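Local coordinates for protein 3-methylornithine synthase (Methanosarcina barkeri, PDB 3T7V) that catalyses the radical-based isomerisation of L-lysine to (3R)-3-methyl-D-ornithine in pyrrolysine biosynthesis, using a [4Fe-4S] cluster and S-adenosyl-L-methionine, at residues K97-C100 and K101-G105. Sequence-based numbering, arbitrary orientation.
Sequences KETC and KTLKG
Lys101 N donates to Lys97 O at 3.0 Å, an ordinary alpha-helical bond, and one residue later the pattern starts to shorten. Thr102 N donates to Thr99 O at 3.0 Å and only weakly to Glu98 O; Leu103 N likewise turns to Cys100 O, three residues back, at 2.9 Å. Both three-residue bonds, of the 3-10 kind, meet their carbonyls from above the plane rather than on a lone pair. Lys104 N adds a weak bond to the same Cys100 O.

Helix 93-103 packs outside the parallel strands of the radical SAM TIM-barrel-like fold, in the beta-alpha-beta crossover that joins strand 58-68 to its parallel neighbour 110-115.

The hydroxyl of Thr102 also folds back onto the turn begun at Thr99. With chi1 at 66°, OG1 sits between its own backbone N and carbonyl carbon, from where it reaches Thr99 O at 2.7 Å, in the carbonyl plane and on a lone pair, so that Thr99 O accepts two bonds from one residue. A valine here would probably keep much of the bulk but leave Thr99 O with the backbone N-H alone of that pair. The other branch, methyl CG2, lies 3.5 Å from Glu98 O and 4.0 Å from Glu98 OE2, the two side chains crossing at about a right angle.

The side chain of Leu103 touches Cys63 and Ile65 of strand 58-68, with CG 3.4 Å from Thr99 O, while buried Cys100 leans on Glu138 and Leu139 of helix 126-139. Lys104 lays its extended chain past Cys100 O and ends in a salt bridge to Glu138. On the outer side, a water donates to Glu98 OE1 and accepts from Lys101 NZ, linking opposite charges whose own atoms stay 5.2 Å apart.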
loop_
_atom_site.group_PDB
_atom_site.type_symbol
_atom_site.label_atom_id
_atom_site.label_comp_id
_atom_site.label_asym_id
_atom_site.label_seq_id
_atom_site.Cartn_x
_atom_site.Cartn_y
_atom_site.Cartn_z
ATOM N N LYS A 97 15.992 12.187 11.655
ATOM C CA LYS A 97 17.310 11.566 11.706
ATOM C C LYS A 97 17.372 10.483 12.803
ATOM O O LYS A 97 17.925 9.391 12.551
ATOM C CB LYS A 97 18.410 12.638 11.943
ATOM C CG LYS A 97 18.678 13.430 10.678
ATOM C CD LYS A 97 19.744 14.465 10.944
ATOM C CE LYS A 97 19.995 15.285 9.680
ATOM N NZ LYS A 97 20.760 16.508 9.981
ATOM N N GLU A 98 16.732 10.715 13.957
ATOM C CA GLU A 98 16.721 9.696 14.974
ATOM C C GLU A 98 15.968 8.479 14.497
ATOM O O GLU A 98 16.413 7.336 14.724
ATOM C CB GLU A 98 16.152 10.281 16.242
ATOM C CG GLU A 98 15.921 9.259 17.374
ATOM C CD GLU A 98 17.231 8.675 17.912
ATOM O OE1 GLU A 98 18.123 9.524 18.198
ATOM O OE2 GLU A 98 17.355 7.396 18.067
ATOM N N THR A 99 14.876 8.676 13.780
ATOM C CA THR A 99 14.102 7.519 13.259
ATOM C C THR A 99 14.992 6.759 12.282
ATOM O O THR A 99 15.096 5.477 12.359
ATOM C CB THR A 99 12.845 8.004 12.541
ATOM O OG1 THR A 99 12.023 8.656 13.526
ATOM C CG2 THR A 99 12.077 6.838 11.998
ATOM N N CYS A 100 15.666 7.474 11.406
ATOM C CA CYS A 100 16.534 6.801 10.427
ATOM C C CYS A 100 17.611 5.944 11.148
ATOM O O CYS A 100 17.942 4.837 10.678
ATOM C CB CYS A 100 17.279 7.776 9.523
ATOM S SG CYS A 100 16.160 8.475 8.294
ATOM N N LYS A 101 18.187 6.454 12.242
ATOM C CA LYS A 101 19.279 5.709 12.918
ATOM C C LYS A 101 18.736 4.344 13.357
ATOM O O LYS A 101 19.487 3.346 13.338
ATOM C CB LYS A 101 19.806 6.481 14.097
ATOM C CG LYS A 101 20.676 7.618 13.581
ATOM C CD LYS A 101 21.382 8.371 14.724
ATOM C CE LYS A 101 21.858 9.766 14.328
ATOM N NZ LYS A 101 22.516 10.382 15.552
ATOM N N THR A 102 17.449 4.264 13.725
ATOM C CA THR A 102 16.939 3.034 14.249
ATOM C C THR A 102 16.657 2.032 13.131
ATOM O O THR A 102 16.418 0.871 13.407
ATOM C CB THR A 102 15.624 3.227 15.103
ATOM O OG1 THR A 102 14.535 3.670 14.284
ATOM C CG2 THR A 102 15.806 4.252 16.159
ATOM N N LEU A 103 16.671 2.492 11.858
ATOM C CA LEU A 103 16.319 1.658 10.713
ATOM C C LEU A 103 17.566 1.051 10.069
ATOM O O LEU A 103 17.490 0.025 9.327
ATOM C CB LEU A 103 15.588 2.505 9.633
ATOM C CG LEU A 103 14.266 2.993 10.195
ATOM C CD1 LEU A 103 13.597 3.785 9.127
ATOM C CD2 LEU A 103 13.390 1.872 10.717
ATOM N N LYS A 104 18.730 1.686 10.325
ATOM C CA LYS A 104 19.959 1.275 9.578
ATOM C C LYS A 104 20.321 -0.137 9.981
ATOM O O LYS A 104 20.513 -0.424 11.163
ATOM C CB LYS A 104 21.092 2.239 9.950
ATOM C CG LYS A 104 20.828 3.618 9.360
ATOM C CD LYS A 104 21.960 4.588 9.798
ATOM C CE LYS A 104 21.527 6.001 9.453
ATOM N NZ LYS A 104 22.613 6.953 9.752
ATOM N N GLY A 105 20.477 -0.952 8.935
ATOM C CA GLY A 105 20.829 -2.372 9.132
ATOM C C GLY A 105 19.763 -3.236 9.781
ATOM O O GLY A 105 20.063 -4.345 10.171
HETATM O O HOH W 1 19.738 11.364 16.868
#